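Transcriptional regulator (PDB 2GNP) is a transcriptional regulator of unproven specificity, whose putative sugar-binding domain of Rossmann-like type probably senses a sugar-related effector. Local coordinates at residues 55-61 and 81-87; 151-157 and 221-227; 73-79 and 108-113; 61-65 and 87-93. One frame throughout, in Å; residues are numbered along the deposited sequence.

Contact 1. Residues 55-61 and 81-87; sequences IDDNMKI and VRNVHFY
Lys60 pairs with His85 and Ile61 with Phe86 where the two parallel strands of a beta-alpha-beta unit begin, helix 67-75 forming part of the crossover between them. The ladder alternates across the gap: His85 N donates to Met59 O at 2.9 Å, Ile61 N to His85 O at 2.8 Å, and Tyr87 N to Ile61 O. On the far edges the Lys60 backbone bonds to Asp152 and Ile153, and that of Phe86 to Glu116 and Thr118, so each strand is held on two sides.

Ahead of the ladder a type II turn runs from Asp56 to Met59, with Asn58 at positive phi (76°), a backbone shape asparagine tolerates well. Here Arg82 has its N bonded to Asp57 OD1, which it meets from above the carboxylate plane, while Arg82 O accepts Asn58 N at 2.8 Å. Asn83 ND2 donates to Asn58 OD1 at 2.9 Å, the two amides turned 75° apart, and Asn83 OD1 accepts His85 NE2, so both ends of the Asn83 amide are used, consistent with its modelled orientation.

Lys60 bends at chi3 (87°), laying CE against the Tyr87 phenol while NZ turns to Asp150 and Ser147. On the apolar side, Ile61 CD1 sits 3.7 Å from Val84 CG1 and 3.8 Å from Phe86 CE2.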
# COMPACT_ATOMS: atom_id res chain seq x y z
N ILE A 55 -10.62 -6.79 11.04
CA ILE A 55 -11.25 -5.66 11.69
C ILE A 55 -12.04 -6.06 12.93
O ILE A 55 -12.96 -6.88 12.86
CB ILE A 55 -12.08 -4.79 10.71
CG1 ILE A 55 -11.17 -4.25 9.59
CG2 ILE A 55 -12.73 -3.61 11.46
CD1 ILE A 55 -11.91 -3.57 8.35
N ASP A 56 -11.65 -5.48 14.05
CA ASP A 56 -12.33 -5.70 15.31
C ASP A 56 -12.62 -4.39 16.00
O ASP A 56 -12.16 -3.34 15.59
CB ASP A 56 -11.39 -6.53 16.22
CG ASP A 56 -11.26 -7.99 15.78
OD1 ASP A 56 -12.27 -8.63 15.38
OD2 ASP A 56 -10.13 -8.53 15.91
N ASP A 57 -13.44 -4.43 17.04
CA ASP A 57 -13.62 -3.27 17.90
C ASP A 57 -12.34 -2.56 18.29
O ASP A 57 -11.27 -3.21 18.50
CB ASP A 57 -14.28 -3.63 19.23
CG ASP A 57 -15.63 -4.29 19.06
OD1 ASP A 57 -16.29 -4.17 17.99
OD2 ASP A 57 -16.01 -4.97 20.05
N ASN A 58 -12.46 -1.24 18.35
CA ASN A 58 -11.47 -0.32 18.92
C ASN A 58 -10.23 -0.08 18.00
O ASN A 58 -9.36 0.71 18.34
CB ASN A 58 -11.00 -0.81 20.30
CG ASN A 58 -12.13 -0.93 21.28
OD1 ASN A 58 -12.99 -0.04 21.38
ND2 ASN A 58 -12.13 -2.03 22.04
N MSE A 59 -10.19 -0.71 16.85
CA MSE A 59 -8.97 -0.62 16.02
C MSE A 59 -8.81 0.70 15.26
O MSE A 59 -9.82 1.32 14.89
CB MSE A 59 -8.99 -1.77 15.05
CG MSE A 59 -8.70 -3.08 15.78
SE MSE A 59 -8.31 -4.26 14.40
CE MSE A 59 -7.56 -5.75 15.43
N LYS A 60 -7.53 1.12 15.09
CA LYS A 60 -7.12 2.29 14.32
C LYS A 60 -6.54 1.73 13.03
O LYS A 60 -5.58 0.94 13.07
CB LYS A 60 -6.07 3.07 15.12
CG LYS A 60 -6.65 3.69 16.39
CD LYS A 60 -5.59 4.47 17.14
CE LYS A 60 -5.54 5.88 16.61
NZ LYS A 60 -4.75 6.73 17.54
N ILE A 61 -7.15 2.14 11.90
CA ILE A 61 -6.83 1.52 10.63
C ILE A 61 -6.43 2.62 9.63
O ILE A 61 -7.22 3.55 9.42
CB ILE A 61 -8.04 0.67 10.09
CG1 ILE A 61 -8.44 -0.45 11.08
CG2 ILE A 61 -7.73 0.12 8.71
CD1 ILE A 61 -9.86 -1.03 10.86
N VAL A 81 -18.88 -3.30 14.27
CA VAL A 81 -17.81 -3.11 15.25
C VAL A 81 -17.96 -1.74 15.90
O VAL A 81 -18.59 -0.85 15.31
CB VAL A 81 -16.41 -3.31 14.54
CG1 VAL A 81 -16.09 -4.77 14.27
CG2 VAL A 81 -16.41 -2.57 13.16
N ARG A 82 -17.45 -1.58 17.11
CA ARG A 82 -17.55 -0.36 17.90
C ARG A 82 -16.19 0.31 17.87
O ARG A 82 -15.13 -0.37 17.93
CB ARG A 82 -17.81 -0.66 19.38
CG ARG A 82 -19.09 -1.34 19.82
CD ARG A 82 -18.77 -2.01 21.18
NE ARG A 82 -19.75 -1.80 22.26
CZ ARG A 82 -20.82 -2.57 22.46
NH1 ARG A 82 -21.06 -3.58 21.63
NH2 ARG A 82 -21.68 -2.33 23.48
N ASN A 83 -16.19 1.64 17.82
CA ASN A 83 -15.03 2.46 18.19
C ASN A 83 -13.83 2.22 17.25
O ASN A 83 -12.65 2.30 17.69
CB ASN A 83 -14.57 2.20 19.65
CG ASN A 83 -13.61 3.25 20.17
OD1 ASN A 83 -13.68 4.45 19.79
ND2 ASN A 83 -12.72 2.83 21.07
N VAL A 84 -14.15 1.98 15.97
CA VAL A 84 -13.10 1.81 14.92
C VAL A 84 -12.84 3.20 14.33
O VAL A 84 -13.79 4.02 14.19
CB VAL A 84 -13.54 0.86 13.80
CG1 VAL A 84 -12.51 0.77 12.65
CG2 VAL A 84 -13.74 -0.57 14.38
N HIS A 85 -11.57 3.48 14.01
CA HIS A 85 -11.21 4.81 13.50
C HIS A 85 -10.37 4.59 12.23
O HIS A 85 -9.47 3.74 12.26
CB HIS A 85 -10.35 5.57 14.51
CG HIS A 85 -11.03 5.76 15.83
ND1 HIS A 85 -11.53 6.98 16.24
CD2 HIS A 85 -11.31 4.88 16.83
CE1 HIS A 85 -12.09 6.84 17.43
NE2 HIS A 85 -11.98 5.58 17.80
N PHE A 86 -10.66 5.34 11.16
CA PHE A 86 -9.92 5.22 9.88
C PHE A 86 -9.12 6.51 9.67
O PHE A 86 -9.65 7.59 9.90
CB PHE A 86 -10.96 5.09 8.73
CG PHE A 86 -11.65 3.73 8.73
CD1 PHE A 86 -12.97 3.59 9.21
CD2 PHE A 86 -10.94 2.59 8.38
CE1 PHE A 86 -13.52 2.31 9.30
CE2 PHE A 86 -11.52 1.32 8.36
CZ PHE A 86 -12.82 1.18 8.84
N TYR A 87 -7.90 6.34 9.16
CA TYR A 87 -6.91 7.45 8.99
C TYR A 87 -6.31 7.28 7.58
O TYR A 87 -6.27 6.18 7.04
CB TYR A 87 -5.77 7.34 10.00
CG TYR A 87 -6.26 7.39 11.42
CD1 TYR A 87 -6.58 6.20 12.06
CD2 TYR A 87 -6.41 8.61 12.10
CE1 TYR A 87 -7.08 6.20 13.39
CE2 TYR A 87 -6.88 8.62 13.44
CZ TYR A 87 -7.22 7.40 14.04
OH TYR A 87 -7.71 7.41 15.34

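Contact 2. Residues 151-157 and 221-227; sequences LDIAVVG and IPQSLAV
Strands 153-160 and 223-227 are parallel neighbours in the middle of the protein's large sheet, with Ile153 beside Gln223, Ala154 beside Ser224, Val155 beside Leu225 and Val156 beside Ala226. Their short axes pass 4.7 Å apart, and their directions differ by only 10°.

The bonds alternate in the parallel manner. Ala154 uses both its polar backbone atoms, N giving to Gln223 O and O accepting Leu225 N at 2.8 Å, nearly straight at 173°. Val156 repeats the pattern, its N bonded to Leu225 O and its O to Val227 N, while the ladder opens with Gln223 N on Asp152 O at 3.2 Å. Just before it, Pro222 has no N-H to offer; its ring carbon CD instead rests 3.2 Å from Leu151 O.

Ala154, Ser224 and Ala226 are small residues on one face, which lets Ile221 reach across it. There Ile221, its CG1 anti to the carbonyl carbon (chi1 -67°), extends CD1 to 3.6 Å from Ala154 CB, lying alongside Leu151 and meeting its CD1 at 3.9 Å. Further on, Val156 CG2 touches Ala226 CB at 3.7 Å, and Leu89 covers Leu151 and Val156. Ile153 and Val155 face the other way, against Leu54 and Leu51 of helix 36-54; beta-branched residues suit an extended strand under such a helix. The polar side chains find partners elsewhere: Gln223 NE2 with Glu23, the buried Ser224 OG with Asn247 N, and Asp152 OD2 with Lys60 N. A buried, largely apolar parallel pair with a helix packed on one face is typical of the core of Rossmann-like domains.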
# COMPACT_ATOMS: atom_id res chain seq x y z
N LEU A 151 -1.09 2.82 14.80
CA LEU A 151 -2.13 2.13 14.05
C LEU A 151 -2.10 0.63 14.31
O LEU A 151 -1.05 0.03 14.58
CB LEU A 151 -1.94 2.33 12.57
CG LEU A 151 -2.20 3.78 12.15
CD1 LEU A 151 -1.88 3.82 10.62
CD2 LEU A 151 -3.60 4.32 12.46
N ASP A 152 -3.29 0.04 14.26
CA ASP A 152 -3.42 -1.41 14.37
C ASP A 152 -3.26 -2.13 13.02
O ASP A 152 -2.67 -3.20 12.95
CB ASP A 152 -4.78 -1.79 14.94
CG ASP A 152 -4.93 -1.31 16.37
OD1 ASP A 152 -4.22 -1.87 17.24
OD2 ASP A 152 -5.65 -0.35 16.62
N ILE A 153 -3.84 -1.53 11.98
CA ILE A 153 -3.84 -2.15 10.64
C ILE A 153 -3.50 -1.05 9.66
O ILE A 153 -3.87 0.09 9.89
CB ILE A 153 -5.21 -2.68 10.28
CG1 ILE A 153 -5.55 -3.84 11.23
CG2 ILE A 153 -5.25 -3.08 8.78
CD1 ILE A 153 -7.05 -4.25 11.04
N ALA A 154 -2.70 -1.38 8.66
CA ALA A 154 -2.55 -0.49 7.48
C ALA A 154 -3.00 -1.32 6.29
O ALA A 154 -2.71 -2.50 6.24
CB ALA A 154 -1.12 -0.12 7.29
N VAL A 155 -3.64 -0.67 5.32
CA VAL A 155 -4.08 -1.30 4.05
C VAL A 155 -3.49 -0.46 2.95
O VAL A 155 -3.85 0.69 2.86
CB VAL A 155 -5.62 -1.38 3.93
CG1 VAL A 155 -6.04 -2.34 2.75
CG2 VAL A 155 -6.20 -1.94 5.30
N VAL A 156 -2.67 -1.08 2.09
CA VAL A 156 -1.89 -0.29 1.11
C VAL A 156 -1.81 -1.04 -0.25
O VAL A 156 -1.87 -2.28 -0.33
CB VAL A 156 -0.45 -0.02 1.61
CG1 VAL A 156 -0.46 0.71 2.95
CG2 VAL A 156 0.41 -1.32 1.65
N GLY A 157 -1.73 -0.26 -1.31
CA GLY A 157 -1.29 -0.79 -2.62
C GLY A 157 0.23 -0.57 -2.73
O GLY A 157 0.86 0.05 -1.85
N ILE A 221 3.75 -1.32 12.12
CA ILE A 221 2.31 -1.57 12.34
C ILE A 221 2.10 -3.07 12.53
O ILE A 221 2.63 -3.87 11.75
CB ILE A 221 1.45 -1.03 11.15
CG1 ILE A 221 1.54 0.49 11.16
CG2 ILE A 221 -0.01 -1.56 11.26
CD1 ILE A 221 0.93 1.23 9.94
N PRO A 222 1.32 -3.47 13.56
CA PRO A 222 1.12 -4.91 13.77
C PRO A 222 0.59 -5.71 12.61
O PRO A 222 1.05 -6.85 12.38
CB PRO A 222 0.13 -4.95 14.95
CG PRO A 222 0.34 -3.68 15.67
CD PRO A 222 0.71 -2.65 14.64
N GLN A 223 -0.40 -5.17 11.87
CA GLN A 223 -0.90 -5.90 10.69
C GLN A 223 -0.89 -4.94 9.51
O GLN A 223 -1.62 -3.98 9.51
CB GLN A 223 -2.29 -6.47 10.95
CG GLN A 223 -2.37 -7.66 11.95
CD GLN A 223 -1.42 -8.73 11.60
OE1 GLN A 223 -1.17 -9.00 10.40
NE2 GLN A 223 -0.85 -9.38 12.63
N SER A 224 -0.02 -5.18 8.55
CA SER A 224 0.04 -4.29 7.38
C SER A 224 -0.18 -5.13 6.15
O SER A 224 0.59 -6.04 5.83
CB SER A 224 1.39 -3.57 7.28
OG SER A 224 2.47 -4.50 7.45
N LEU A 225 -1.23 -4.80 5.45
CA LEU A 225 -1.73 -5.63 4.34
C LEU A 225 -1.48 -4.88 3.07
O LEU A 225 -2.06 -3.79 2.87
CB LEU A 225 -3.23 -5.87 4.50
CG LEU A 225 -4.05 -6.49 3.35
CD1 LEU A 225 -3.46 -7.88 3.06
CD2 LEU A 225 -5.59 -6.61 3.73
N ALA A 226 -0.67 -5.46 2.17
CA ALA A 226 -0.53 -4.91 0.84
C ALA A 226 -1.24 -5.82 -0.15
O ALA A 226 -1.08 -7.03 -0.07
CB ALA A 226 0.97 -4.77 0.47
N VAL A 227 -2.00 -5.24 -1.08
CA VAL A 227 -2.59 -6.01 -2.16
C VAL A 227 -2.01 -5.51 -3.47
O VAL A 227 -2.12 -4.28 -3.80
CB VAL A 227 -4.14 -5.82 -2.16
CG1 VAL A 227 -4.76 -6.71 -3.25
CG2 VAL A 227 -4.70 -6.14 -0.79

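Contact 3. Residues 73-79 and 108-113; sequences VDLIHSK and EMSRKF
Lys112 starts with CG anti to its carbonyl carbon (chi1 -76°) and then runs fully extended, which carries NZ across to carbonyls at and just past the C-terminal end of helix 67-75. There the ammonium donates to Ile76 O at 2.8 Å and to Val73 O at 3.0 Å, with a weak third bond to Asp74 O. A lysine fits this place, as the partial negative charge gathered there probably suits an ammonium group.

Ile76 has CG1 anti to its N (chi1 -166°), and this sends CD1 to the edge of the Phe113 ring, 3.5 Å from CZ, while CG2 lies 3.7 Å from the aliphatic Lys112 CD. A turn earlier, the Val73 side chain crosses that of Glu108 at about a right angle, CG1 on CB at 3.7 Å, and CG2 meets the selenium of selenomethionine Met109. In the loop after the helix, Lys79 N bonds to Lys112 O at 3.3 Å.

Helices 67-75 and 102-113 thus meet over the sheet: Met109 rests on Phe63 and Phe86 of strands 60-63 and 85-88, Phe113 also reaches Phe86, and Ile76 leans on Ala48 and Arg52 of helix 36-54.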
# COMPACT_ATOMS: atom_id res chain seq x y z
N VAL A 73 -12.50 -2.54 -1.36
CA VAL A 73 -13.52 -1.81 -0.61
C VAL A 73 -14.93 -2.05 -1.22
O VAL A 73 -15.91 -2.24 -0.51
CB VAL A 73 -13.21 -0.30 -0.50
CG1 VAL A 73 -14.40 0.39 0.18
CG2 VAL A 73 -11.97 -0.12 0.41
N ASP A 74 -15.00 -2.06 -2.53
CA ASP A 74 -16.30 -2.30 -3.21
C ASP A 74 -16.92 -3.64 -2.75
O ASP A 74 -18.17 -3.78 -2.59
CB ASP A 74 -16.09 -2.38 -4.71
CG ASP A 74 -15.93 -1.04 -5.38
OD1 ASP A 74 -16.15 0.02 -4.77
OD2 ASP A 74 -15.60 -1.04 -6.60
N LEU A 75 -16.07 -4.65 -2.54
CA LEU A 75 -16.59 -5.99 -2.20
C LEU A 75 -16.78 -6.33 -0.75
O LEU A 75 -17.53 -7.27 -0.40
CB LEU A 75 -15.71 -7.07 -2.82
CG LEU A 75 -15.49 -6.99 -4.33
CD1 LEU A 75 -14.66 -8.20 -4.75
CD2 LEU A 75 -16.84 -6.95 -5.12
N ILE A 76 -16.08 -5.60 0.14
CA ILE A 76 -16.08 -6.03 1.51
C ILE A 76 -17.47 -5.92 2.15
O ILE A 76 -18.20 -4.94 1.89
CB ILE A 76 -15.00 -5.24 2.33
CG1 ILE A 76 -14.73 -5.91 3.68
CG2 ILE A 76 -15.43 -3.77 2.51
CD1 ILE A 76 -13.46 -5.34 4.37
N HIS A 77 -17.80 -6.91 3.00
CA HIS A 77 -19.11 -6.92 3.70
C HIS A 77 -19.05 -6.12 4.97
O HIS A 77 -18.06 -6.20 5.74
CB HIS A 77 -19.59 -8.36 4.03
CG HIS A 77 -21.04 -8.42 4.34
ND1 HIS A 77 -21.55 -8.27 5.62
CD2 HIS A 77 -22.12 -8.53 3.52
CE1 HIS A 77 -22.87 -8.29 5.58
NE2 HIS A 77 -23.24 -8.46 4.32
N SER A 78 -20.12 -5.38 5.25
CA SER A 78 -20.23 -4.64 6.52
C SER A 78 -20.10 -5.56 7.76
O SER A 78 -20.33 -6.78 7.68
CB SER A 78 -21.57 -3.90 6.58
OG SER A 78 -22.63 -4.85 6.68
N LYS A 79 -19.74 -4.98 8.88
CA LYS A 79 -19.65 -5.70 10.18
C LYS A 79 -19.90 -4.76 11.32
O LYS A 79 -19.46 -3.60 11.29
CB LYS A 79 -18.25 -6.33 10.29
CG LYS A 79 -17.90 -7.17 11.52
CD LYS A 79 -16.34 -7.43 11.48
CE LYS A 79 -15.94 -8.63 12.30
NZ LYS A 79 -14.46 -8.87 12.17
N GLU A 108 -15.87 5.36 2.37
CA GLU A 108 -16.59 4.12 2.01
C GLU A 108 -16.44 3.08 3.12
O GLU A 108 -17.40 2.34 3.45
CB GLU A 108 -16.19 3.59 0.65
CG GLU A 108 -16.59 4.55 -0.47
CD GLU A 108 -18.10 4.77 -0.65
OE1 GLU A 108 -18.96 4.06 -0.05
OE2 GLU A 108 -18.45 5.67 -1.45
N MSE A 109 -15.23 2.98 3.66
CA MSE A 109 -15.00 2.02 4.76
C MSE A 109 -15.81 2.44 6.00
O MSE A 109 -16.36 1.60 6.72
CB MSE A 109 -13.50 1.91 5.08
CG MSE A 109 -12.70 1.22 3.99
SE MSE A 109 -13.14 -0.75 4.05
CE MSE A 109 -12.35 -1.20 5.82
N SER A 110 -15.87 3.76 6.25
CA SER A 110 -16.65 4.28 7.37
C SER A 110 -18.11 3.84 7.30
O SER A 110 -18.71 3.55 8.37
CB SER A 110 -16.53 5.82 7.50
OG SER A 110 -17.43 6.46 6.60
N ARG A 111 -18.67 3.78 6.08
CA ARG A 111 -20.05 3.33 5.86
C ARG A 111 -20.25 1.88 6.25
O ARG A 111 -21.32 1.52 6.78
CB ARG A 111 -20.48 3.57 4.41
CG ARG A 111 -20.52 5.04 4.03
CD ARG A 111 -21.04 5.16 2.59
NE ARG A 111 -22.46 4.82 2.55
CZ ARG A 111 -23.12 4.48 1.43
NH1 ARG A 111 -22.49 4.38 0.27
NH2 ARG A 111 -24.42 4.20 1.50
N LYS A 112 -19.24 1.05 5.98
CA LYS A 112 -19.39 -0.39 6.16
C LYS A 112 -19.04 -0.82 7.58
O LYS A 112 -19.52 -1.84 8.04
CB LYS A 112 -18.57 -1.13 5.12
CG LYS A 112 -19.30 -1.08 3.78
CD LYS A 112 -18.67 -1.90 2.73
CE LYS A 112 -19.56 -2.06 1.48
NZ LYS A 112 -18.69 -2.62 0.42
N PHE A 113 -18.23 -0.04 8.29
CA PHE A 113 -17.76 -0.42 9.61
C PHE A 113 -18.11 0.61 10.71
O PHE A 113 -17.65 0.50 11.85
CB PHE A 113 -16.24 -0.71 9.56
CG PHE A 113 -15.92 -1.89 8.71
CD1 PHE A 113 -15.92 -3.20 9.27
CD2 PHE A 113 -15.65 -1.74 7.35
CE1 PHE A 113 -15.65 -4.31 8.43
CE2 PHE A 113 -15.42 -2.80 6.50
CZ PHE A 113 -15.39 -4.12 7.03

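Contact 4. Residues 61-65 and 87-93; sequences IGFSW and YPLAGGP
Trp65 lies with one face over Gly92 and Pro93, just past the C-terminal ends of strands 60-63 and 85-88, the parallel pair of a beta-alpha-beta unit. Pro93 CD stands 3.5 Å from the centroid of the six-membered ring, only 5° off the normal, and Gly92 CA lies 3.9 Å from that of the five-membered ring; both are CH-pi contacts. Having no side chain, Gly92 can bring its backbone right up to the indole, and the ring carbon CD of Pro93 puts its C-H groups over the benzene part of the indole. Trp65 turns to them by placing CG between its own N and carbonyl carbon (chi1 65°).

What sets this meeting is the strand pairing behind it. Phe63 N donates to Tyr87 O at 2.9 Å, and Phe63 O accepts Leu89 N at 2.8 Å, the last rung before the chains turn into loops. Beside these bonds Leu89 folds over the first strand: its CG packs 3.7 Å from Gly62 C, where a glycine leaves the space that the branched leucine fills.

Further out, Leu89 also packs on Leu151, Ala154 and Val156 of the next strand region, while on the other face Phe63 and Pro88 are covered by helix 102-113 through Leu105, Met109, Val102 and Ile106. Trp148 NE1 bonds to Pro88 O, and Ile96 and Cys192 touch Trp65. In Rossmann-like folds, loops at such strand ends commonly line the ligand pocket; whether these do so is not established. Leu89 CD2 lies 3.9 Å from Gly62 CA.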
# COMPACT_ATOMS: atom_id res chain seq x y z
N ILE A 61 -7.15 2.14 11.90
CA ILE A 61 -6.83 1.52 10.63
C ILE A 61 -6.43 2.62 9.63
O ILE A 61 -7.22 3.55 9.42
CB ILE A 61 -8.04 0.67 10.09
CG1 ILE A 61 -8.44 -0.45 11.08
CG2 ILE A 61 -7.73 0.12 8.71
CD1 ILE A 61 -9.86 -1.03 10.86
N GLY A 62 -5.24 2.49 9.05
CA GLY A 62 -4.75 3.45 8.00
C GLY A 62 -4.95 2.92 6.58
O GLY A 62 -4.76 1.74 6.35
N PHE A 63 -5.33 3.79 5.64
CA PHE A 63 -5.45 3.37 4.23
C PHE A 63 -4.51 4.23 3.39
O PHE A 63 -4.35 5.44 3.70
CB PHE A 63 -6.86 3.64 3.70
CG PHE A 63 -7.71 2.40 3.68
CD1 PHE A 63 -8.04 1.80 4.87
CD2 PHE A 63 -8.08 1.78 2.48
CE1 PHE A 63 -8.80 0.62 4.88
CE2 PHE A 63 -8.83 0.58 2.47
CZ PHE A 63 -9.19 0.02 3.67
N SER A 64 -3.96 3.64 2.33
CA SER A 64 -3.37 4.44 1.24
C SER A 64 -4.44 4.61 0.13
O SER A 64 -5.66 4.74 0.38
CB SER A 64 -2.02 3.87 0.75
OG SER A 64 -1.33 4.79 -0.03
N TRP A 65 -3.98 4.63 -1.12
CA TRP A 65 -4.78 5.13 -2.22
C TRP A 65 -4.74 4.06 -3.33
O TRP A 65 -3.94 3.12 -3.27
CB TRP A 65 -4.20 6.50 -2.70
CG TRP A 65 -2.78 6.40 -3.30
CD1 TRP A 65 -1.58 6.35 -2.65
CD2 TRP A 65 -2.49 6.30 -4.69
NE1 TRP A 65 -0.55 6.21 -3.56
CE2 TRP A 65 -1.09 6.19 -4.82
CE3 TRP A 65 -3.28 6.31 -5.83
CZ2 TRP A 65 -0.47 6.08 -6.07
CZ3 TRP A 65 -2.67 6.20 -7.08
CH2 TRP A 65 -1.28 6.10 -7.19
N TYR A 87 -7.90 6.34 9.16
CA TYR A 87 -6.91 7.45 8.99
C TYR A 87 -6.31 7.28 7.58
O TYR A 87 -6.27 6.18 7.04
CB TYR A 87 -5.77 7.34 10.00
CG TYR A 87 -6.26 7.39 11.42
CD1 TYR A 87 -6.58 6.20 12.06
CD2 TYR A 87 -6.41 8.61 12.10
CE1 TYR A 87 -7.08 6.20 13.39
CE2 TYR A 87 -6.88 8.62 13.44
CZ TYR A 87 -7.22 7.40 14.04
OH TYR A 87 -7.71 7.41 15.34
N PRO A 88 -5.83 8.40 6.99
CA PRO A 88 -5.04 8.34 5.75
C PRO A 88 -3.59 8.10 6.10
O PRO A 88 -3.06 8.72 7.05
CB PRO A 88 -5.22 9.77 5.15
CG PRO A 88 -5.37 10.72 6.41
CD PRO A 88 -6.11 9.75 7.47
N LEU A 89 -2.95 7.22 5.34
CA LEU A 89 -1.50 6.98 5.45
C LEU A 89 -0.73 7.99 4.57
O LEU A 89 0.46 8.30 4.83
CB LEU A 89 -1.11 5.59 5.04
CG LEU A 89 -1.71 4.50 5.98
CD1 LEU A 89 -1.49 3.18 5.22
CD2 LEU A 89 -1.01 4.53 7.37
N ALA A 90 -1.38 8.45 3.53
CA ALA A 90 -0.78 9.29 2.52
C ALA A 90 -1.90 9.70 1.56
O ALA A 90 -2.83 8.90 1.30
CB ALA A 90 0.31 8.49 1.76
N GLY A 91 -1.78 10.91 1.03
CA GLY A 91 -2.70 11.37 -0.01
C GLY A 91 -2.15 10.76 -1.29
O GLY A 91 -0.97 10.39 -1.39
N GLY A 92 -2.98 10.59 -2.29
CA GLY A 92 -2.38 10.06 -3.50
C GLY A 92 -1.92 11.23 -4.33
O GLY A 92 -1.94 12.37 -3.87
N PRO A 93 -1.53 10.97 -5.58
CA PRO A 93 -1.30 12.09 -6.47
C PRO A 93 -2.61 12.70 -7.00
O PRO A 93 -3.70 12.25 -6.67
CB PRO A 93 -0.47 11.47 -7.61
CG PRO A 93 -0.89 10.09 -7.65
CD PRO A 93 -1.32 9.67 -6.24

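In the fold
Contacts 1 and 4 are successive lengths of one strand pair, sharing Ile61 and Tyr87, centres 15 Å apart. Contact 2 continues the same sheet inward: strand 153-160 borders strand 60-63, and Val155 N lies 2.8 Å from Gly62 O, joining it to contact 4, while Lys60 O and Asp152 N, 2.7 Å apart, join it to contact 1. Contact 3 belongs to the helices packed on one face of this sheet; Ile55 O meets Lys79 NZ at 2.6 Å, and Met109 CG packs 3.7 Å from Phe63 CZ. It does not touch contact 2, nearest atoms being about 6 Å apart. In this Rossmann-like domain a ligand might bind near C-terminal strand ends, though none is seen.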